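Local coordinates for Slr0280 protein (Synechocystis sp., PDB 5H3K) that is of unknown function but belongs to the phosphodiester glycosidase family and so may cleave a sugar-linked phosphodiester, at residues A340-R345 and A573-G578; G578-S583 and T597-S602. All coordinates share one frame; numbering follows the deposited sequence.

Overall arrangement
Interactions 1 and 2 follow one another along the chain and share Gly578. In interaction 1, residues 573-578, leaving the antiparallel sheet that holds strand 572-576, meet segment 340-345, which follows strand 336-339. In interaction 2 the next turn, 578-583, packs on residues 597-602, which include the start of strand 600-609. Their centres lie about 9 Å apart. Phe343 joins them directly: its CZ is 3.3 Å from Arg600 O, and its CB is 3.5 Å from Ser602 CB. A hydrogen bond between Ser581 and the Asp577 carboxylate makes a second, polar link. The segments 573-578, 578-583 and 597-602 belong to the phosphodiester glycosidase region, whose catalytic residues are not established here.

Interaction 1: A340-R345 and A573-G578; sequences AGFFNR and ALNLDG
Asp577 N donates a hydrogen bond to Ala340 O (3.0 Å), and the same carbonyl oxygen rests 3.7 Å from Leu576 CB. This is the tight, buried part of the contact: the Leu576 side chain packs on Ser532 and Ile534 of the neighbouring strand 531-536, while the Ala340 methyl touches strand 600-609, and this one direct hydrogen bond between the segments ties the end of strand 572-576 to the chain just beyond strand 336-339. On the other side the packing is looser and partly exposed. Phe342 lays one ring face over Asp577 N and brings CE2 within 3.4 Å of Asp577 OD1, the ring and carboxylate planes being 55° apart. Farther along its rim, Asn575 ND2 is a distant neighbour of CZ and is held instead by Gly502 O. Phe343 comes to the other carboxylate oxygen, with CE1 3.5 Å from Asp577 OD2 and its ring turned nearly at right angles to the carboxylate (82°). The Asp577 carboxylate reaches between these two aromatic side chains because chi1 (-172°) turns CG away from the backbone N. A water fills out this side: it accepts from Phe343 N at 3.1 Å and donates to Asp577 OD2 at 2.8 Å, bridging the segments where no direct side-chain bond does. OD2 is also hydrogen-bonded to Ser581 OG. One water-mediated and one direct hydrogen bond on OD2, with aromatic carbons near both oxygens, would restrict rotation of the carboxylate.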
ATOM      1  N   ALA A 340      -0.034  -3.845   4.759  1.00  2.26           N
ATOM      2  CA  ALA A 340       0.737  -4.286   5.920  1.00  2.79           C
ATOM      3  C   ALA A 340       0.230  -5.562   6.591  1.00  3.12           C
ATOM      4  O   ALA A 340       0.624  -6.671   6.212  1.00  3.64           O
ATOM      5  CB  ALA A 340       0.885  -3.123   6.946  1.00  3.30           C
ATOM      6  N   GLY A 341      -0.628  -5.429   7.600  1.00  3.05           N
ATOM      7  CA  GLY A 341      -0.941  -6.569   8.446  1.00  3.62           C
ATOM      8  C   GLY A 341      -1.969  -7.572   7.920  1.00  3.71           C
ATOM      9  O   GLY A 341      -2.804  -7.250   7.071  1.00  4.14           O
ATOM     10  N   PHE A 342      -1.924  -8.791   8.457  1.00  2.47           N
ATOM     11  CA  PHE A 342      -2.922  -9.812   8.156  1.00  3.48           C
ATOM     12  C   PHE A 342      -4.293  -9.471   8.750  1.00  2.98           C
ATOM     13  O   PHE A 342      -4.399  -8.771   9.767  1.00  3.53           O
ATOM     14  CB  PHE A 342      -2.452 -11.157   8.699  1.00  4.46           C
ATOM     15  CG  PHE A 342      -1.200 -11.662   8.043  1.00  3.92           C
ATOM     16  CD1 PHE A 342      -0.002 -11.714   8.740  1.00  4.94           C
ATOM     17  CD2 PHE A 342      -1.229 -12.074   6.719  1.00  6.86           C
ATOM     18  CE1 PHE A 342       1.169 -12.183   8.124  1.00  4.02           C
ATOM     19  CE2 PHE A 342      -0.066 -12.549   6.088  1.00  5.19           C
ATOM     20  CZ  PHE A 342       1.120 -12.604   6.783  1.00  5.85           C
ATOM     21  N   PHE A 343      -5.340  -9.969   8.108  1.00  3.10           N
ATOM     22  CA  PHE A 343      -6.707  -9.698   8.524  1.00  3.67           C
ATOM     23  C   PHE A 343      -7.610 -10.820   8.050  1.00  6.21           C
ATOM     24  O   PHE A 343      -7.217 -11.642   7.209  1.00  5.20           O
ATOM     25  CB  PHE A 343      -7.195  -8.337   7.969  1.00  4.05           C
ATOM     26  CG  PHE A 343      -7.173  -8.237   6.444  1.00  5.37           C
ATOM     27  CD1 PHE A 343      -6.007  -7.884   5.770  1.00  3.33           C
ATOM     28  CD2 PHE A 343      -8.320  -8.488   5.695  1.00 10.56           C
ATOM     29  CE1 PHE A 343      -5.974  -7.795   4.369  1.00  4.79           C
ATOM     30  CE2 PHE A 343      -8.299  -8.401   4.294  1.00  6.75           C
ATOM     31  CZ  PHE A 343      -7.115  -8.052   3.634  1.00  6.93           C
ATOM     32  N   ASN A 344      -8.813 -10.843   8.609  1.00  5.91           N
ATOM     33  CA  ASN A 344      -9.848 -11.795   8.236  1.00  8.96           C
ATOM     34  C   ASN A 344     -10.724 -11.094   7.212  1.00  8.34           C
ATOM     35  O   ASN A 344     -11.397 -10.119   7.532  1.00  8.60           O
ATOM     36  CB  ASN A 344     -10.644 -12.155   9.494  1.00  8.62           C
ATOM     37  CG  ASN A 344     -11.735 -13.179   9.236  1.00 13.80           C
ATOM     38  OD1 ASN A 344     -12.290 -13.253   8.142  1.00 14.91           O
ATOM     39  ND2 ASN A 344     -12.068 -13.952  10.258  1.00 13.89           N
ATOM     40  N   ARG A 345     -10.699 -11.536   5.956  1.00 11.74           N
ATOM     41  CA  ARG A 345     -11.457 -10.798   4.941  1.00 14.93           C
ATOM     42  C   ARG A 345     -12.968 -10.987   5.102  1.00 17.38           C
ATOM     43  O   ARG A 345     -13.756 -10.192   4.595  1.00 19.53           O
ATOM     44  CB  ARG A 345     -11.010 -11.159   3.523  1.00 19.90           C
ATOM     45  CG  ARG A 345     -11.093 -12.625   3.193  1.00 28.45           C
ATOM     46  CD  ARG A 345     -10.801 -12.852   1.710  1.00 35.85           C
ATOM     47  NE  ARG A 345     -11.909 -12.413   0.860  1.00 39.30           N
ATOM     48  CZ  ARG A 345     -12.984 -13.154   0.597  1.00 41.72           C
ATOM     49  NH1 ARG A 345     -13.946 -12.683  -0.188  1.00 35.02           N
ATOM     50  NH2 ARG A 345     -13.100 -14.370   1.125  1.00 38.89           N
ATOM     51  N   ALA A 573      14.396  -7.746   7.823  1.00  5.77           N
ATOM     52  CA  ALA A 573      13.286  -7.780   6.881  1.00  5.04           C
ATOM     53  C   ALA A 573      12.098  -8.520   7.472  1.00  5.27           C
ATOM     54  O   ALA A 573      12.259  -9.595   8.054  1.00  4.99           O
ATOM     55  CB  ALA A 573      13.720  -8.449   5.555  1.00  6.59           C
ATOM     56  N   LEU A 574      10.915  -7.933   7.312  1.00  2.33           N
ATOM     57  CA  LEU A 574       9.663  -8.499   7.796  1.00  3.80           C
ATOM     58  C   LEU A 574       8.747  -8.737   6.613  1.00  3.29           C
ATOM     59  O   LEU A 574       8.469  -7.812   5.827  1.00  2.83           O
ATOM     60  CB  LEU A 574       8.991  -7.523   8.775  1.00  3.32           C
ATOM     61  CG  LEU A 574       7.565  -7.856   9.215  1.00  2.87           C
ATOM     62  CD1 LEU A 574       7.580  -9.107  10.066  1.00  4.67           C
ATOM     63  CD2 LEU A 574       7.006  -6.659  10.003  1.00  4.34           C
ATOM     64  N   ASN A 575       8.282  -9.975   6.474  1.00  4.27           N
ATOM     65  CA  ASN A 575       7.263 -10.302   5.490  1.00  4.55           C
ATOM     66  C   ASN A 575       5.952  -9.661   5.909  1.00  3.61           C
ATOM     67  O   ASN A 575       5.551  -9.771   7.069  1.00  3.55           O
ATOM     68  CB  ASN A 575       7.079 -11.812   5.361  1.00  3.20           C
ATOM     69  CG  ASN A 575       6.148 -12.180   4.218  1.00  3.51           C
ATOM     70  OD1 ASN A 575       6.426 -11.869   3.045  1.00  4.66           O
ATOM     71  ND2 ASN A 575       5.016 -12.810   4.549  1.00  4.53           N
ATOM     72  N   LEU A 576       5.320  -8.947   4.984  1.00  3.88           N
ATOM     73  CA  LEU A 576       4.005  -8.358   5.227  1.00  3.52           C
ATOM     74  C   LEU A 576       2.996  -9.241   4.506  1.00  3.07           C
ATOM     75  O   LEU A 576       3.384 -10.220   3.848  1.00  4.81           O
ATOM     76  CB  LEU A 576       3.966  -6.912   4.697  1.00  2.86           C
ATOM     77  CG  LEU A 576       4.930  -5.918   5.382  1.00  2.18           C
ATOM     78  CD1 LEU A 576       4.969  -4.529   4.688  1.00  3.26           C
ATOM     79  CD2 LEU A 576       4.600  -5.759   6.860  1.00  2.36           C
ATOM     80  N   ASP A 577       1.708  -8.927   4.614  1.00  3.14           N
ATOM     81  CA  ASP A 577       0.681  -9.692   3.898  1.00  4.40           C
ATOM     82  C   ASP A 577       0.946  -9.631   2.378  1.00  3.83           C
ATOM     83  O   ASP A 577       1.417  -8.620   1.853  1.00  3.65           O
ATOM     84  CB  ASP A 577      -0.704  -9.122   4.249  1.00  4.53           C
ATOM     85  CG  ASP A 577      -1.863  -9.958   3.723  1.00  6.75           C
ATOM     86  OD1 ASP A 577      -1.709 -11.173   3.428  1.00  5.06           O
ATOM     87  OD2 ASP A 577      -2.977  -9.373   3.635  1.00  5.44           O
ATOM     88  N   GLY A 578       0.674 -10.726   1.674  1.00  5.10           N
ATOM     89  CA  GLY A 578       0.945 -10.768   0.245  1.00  4.26           C
ATOM     90  C   GLY A 578      -0.246 -11.165  -0.603  1.00  4.96           C
ATOM     91  O   GLY A 578      -1.398 -10.857  -0.265  1.00  5.28           O
TER
HETATM   92  O   HOH W   1      -4.580 -11.038   5.267  1.00  8.59           O

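Interaction 2: G578-S583 and T597-S602; sequences GGSSTS and TAARVS
Peptide units, rather than rings, are the flat groups here. Ala599 N approaches the Ser580 carbonyl from above its plane, 41° out of it, and donates a hydrogen bond to Ser580 O of 2.9 Å. The Ser581 carbonyl is approached less steeply, its donor Ser583 OG lying 32° off the plane at 2.8 Å from Ser581 O. Both acceptors belong to a short 3-10 turn, which Ser581 N and Thr582 N close onto Gly578 O and Gly579 O. Small side chains fill in around these bonds. The Ala599 methyl points at the turn and sits 3.5 Å from Ser580 OG; chi1 near 59° places that OG between backbone N and carbonyl carbon, alongside the methyl. Val601 reaches in with one branch, CG1, which is 3.8 Å from Ser581 CB and touches the Ser581 carbonyl oxygen as well, the Ser581 hydroxyl being engaged by Asp577; Ile328 and Phe343 also pack on this valine. Ser583 and Ala598 meet more loosely, CB to CB at 4.2 Å. A water bridges Ser583 OG at 2.8 Å and Ala599 O at 2.7 Å, adding a second polar tie between the segments, and Arg593 holds the turn through Gly579 O and Thr582 O. The water donates to both Ser583 OG and Ala599 O, and Ser583 OG donates onward to Ser581 O: the serine hydroxyl both accepts and donates, its proton directed toward Ser581 O, which probably limits rotation of the Ser583 side chain.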
ATOM      1  N   GLY A 578       0.674 -10.726   1.674  1.00  5.10           N
ATOM      2  CA  GLY A 578       0.945 -10.768   0.245  1.00  4.26           C
ATOM      3  C   GLY A 578      -0.246 -11.165  -0.603  1.00  4.96           C
ATOM      4  O   GLY A 578      -1.398 -10.857  -0.265  1.00  5.28           O
ATOM      5  N   GLY A 579       0.026 -11.849  -1.711  1.00  3.90           N
ATOM      6  CA  GLY A 579      -1.023 -12.235  -2.644  1.00  4.46           C
ATOM      7  C   GLY A 579      -1.717 -11.013  -3.224  1.00  5.53           C
ATOM      8  O   GLY A 579      -1.057 -10.030  -3.562  1.00  3.91           O
ATOM      9  N   SER A 580      -3.043 -11.063  -3.329  1.00  5.70           N
ATOM     10  CA  SER A 580      -3.814  -9.939  -3.872  1.00  5.56           C
ATOM     11  C   SER A 580      -3.758  -8.713  -2.953  1.00  4.54           C
ATOM     12  O   SER A 580      -4.081  -7.602  -3.367  1.00  4.12           O
ATOM     13  CB  SER A 580      -5.273 -10.354  -4.095  1.00 11.46           C
ATOM     14  OG  SER A 580      -5.854 -10.770  -2.872  1.00 11.56           O
ATOM     15  N   SER A 581      -3.349  -8.904  -1.705  1.00  4.67           N
ATOM     16  CA  SER A 581      -3.181  -7.753  -0.816  1.00  4.49           C
ATOM     17  C   SER A 581      -1.983  -6.884  -1.201  1.00  2.91           C
ATOM     18  O   SER A 581      -1.983  -5.686  -0.921  1.00  2.28           O
ATOM     19  CB  SER A 581      -3.024  -8.189   0.637  1.00  2.64           C
ATOM     20  OG  SER A 581      -4.179  -8.873   1.090  1.00  6.06           O
ATOM     21  N   THR A 582      -0.978  -7.471  -1.844  1.00  2.91           N
ATOM     22  CA  THR A 582       0.244  -6.712  -2.149  1.00  3.43           C
ATOM     23  C   THR A 582      -0.080  -5.486  -2.997  1.00  2.39           C
ATOM     24  O   THR A 582      -0.679  -5.602  -4.056  1.00  2.91           O
ATOM     25  CB  THR A 582       1.314  -7.579  -2.847  1.00  3.07           C
ATOM     26  OG1 THR A 582       1.815  -8.549  -1.913  1.00  4.53           O
ATOM     27  CG2 THR A 582       2.488  -6.703  -3.318  1.00  2.88           C
ATOM     28  N   SER A 583       0.331  -4.311  -2.522  1.00  2.60           N
ATOM     29  CA  SER A 583       0.108  -3.060  -3.239  1.00  2.60           C
ATOM     30  C   SER A 583       0.965  -1.955  -2.621  1.00  4.31           C
ATOM     31  O   SER A 583       1.078  -1.843  -1.397  1.00  1.93           O
ATOM     32  CB  SER A 583      -1.388  -2.706  -3.236  1.00  3.32           C
ATOM     33  OG  SER A 583      -1.988  -3.106  -2.002  1.00  3.99           O
ATOM     34  N   THR A 597      -6.525  -5.257  -9.767  1.00  5.75           N
ATOM     35  CA  THR A 597      -6.017  -6.516  -9.212  1.00  6.50           C
ATOM     36  C   THR A 597      -5.681  -6.445  -7.717  1.00  7.41           C
ATOM     37  O   THR A 597      -5.304  -7.455  -7.119  1.00  8.92           O
ATOM     38  CB  THR A 597      -4.751  -7.011  -9.963  1.00  7.85           C
ATOM     39  OG1 THR A 597      -3.654  -6.119  -9.718  1.00  6.23           O
ATOM     40  CG2 THR A 597      -5.011  -7.097 -11.464  1.00  9.10           C
ATOM     41  N   ALA A 598      -5.800  -5.264  -7.121  1.00  4.44           N
ATOM     42  CA  ALA A 598      -5.403  -5.095  -5.722  1.00  5.61           C
ATOM     43  C   ALA A 598      -6.619  -5.294  -4.826  1.00  7.59           C
ATOM     44  O   ALA A 598      -7.686  -4.760  -5.100  1.00 10.37           O
ATOM     45  CB  ALA A 598      -4.796  -3.721  -5.504  1.00  7.32           C
ATOM     46  N   ALA A 599      -6.466  -6.066  -3.760  1.00  5.33           N
ATOM     47  CA  ALA A 599      -7.604  -6.389  -2.896  1.00  7.65           C
ATOM     48  C   ALA A 599      -7.795  -5.301  -1.854  1.00  5.44           C
ATOM     49  O   ALA A 599      -6.873  -4.538  -1.587  1.00  5.80           O
ATOM     50  CB  ALA A 599      -7.389  -7.730  -2.203  1.00  9.87           C
ATOM     51  N   ARG A 600      -8.980  -5.228  -1.252  1.00  6.43           N
ATOM     52  CA  ARG A 600      -9.141  -4.361  -0.087  1.00  5.45           C
ATOM     53  C   ARG A 600      -8.294  -4.928   1.027  1.00  5.71           C
ATOM     54  O   ARG A 600      -8.205  -6.149   1.176  1.00  6.23           O
ATOM     55  CB  ARG A 600     -10.598  -4.322   0.377  1.00  7.78           C
ATOM     56  CG  ARG A 600     -11.547  -3.872  -0.703  1.00 10.63           C
ATOM     57  CD  ARG A 600     -12.961  -3.723  -0.166  1.00 14.73           C
ATOM     58  NE  ARG A 600     -13.720  -2.838  -1.041  1.00 31.59           N
ATOM     59  CZ  ARG A 600     -15.005  -2.543  -0.882  1.00 39.85           C
ATOM     60  NH1 ARG A 600     -15.686  -3.073   0.124  1.00 30.32           N
ATOM     61  NH2 ARG A 600     -15.606  -1.719  -1.732  1.00 47.27           N
ATOM     62  N   VAL A 601      -7.674  -4.055   1.813  1.00  3.45           N
ATOM     63  CA  VAL A 601      -6.846  -4.516   2.932  1.00  3.81           C
ATOM     64  C   VAL A 601      -7.264  -3.827   4.221  1.00  4.78           C
ATOM     65  O   VAL A 601      -7.919  -2.788   4.196  1.00  3.21           O
ATOM     66  CB  VAL A 601      -5.327  -4.278   2.679  1.00  3.51           C
ATOM     67  CG1 VAL A 601      -4.870  -4.980   1.396  1.00  3.86           C
ATOM     68  CG2 VAL A 601      -5.022  -2.778   2.589  1.00  5.30           C
ATOM     69  N   SER A 602      -6.877  -4.400   5.351  1.00  4.28           N
ATOM     70  CA  SER A 602      -7.203  -3.817   6.657  1.00  4.55           C
ATOM     71  C   SER A 602      -6.336  -2.611   7.022  1.00  4.77           C
ATOM     72  O   SER A 602      -6.806  -1.632   7.618  1.00  5.88           O
ATOM     73  CB  SER A 602      -7.042  -4.882   7.740  1.00  4.01           C
ATOM     74  OG  SER A 602      -6.939  -4.280   9.035  1.00  5.14           O
TER
HETATM   75  O   HOH W   2      -4.791  -2.840  -2.109  1.00  4.42           O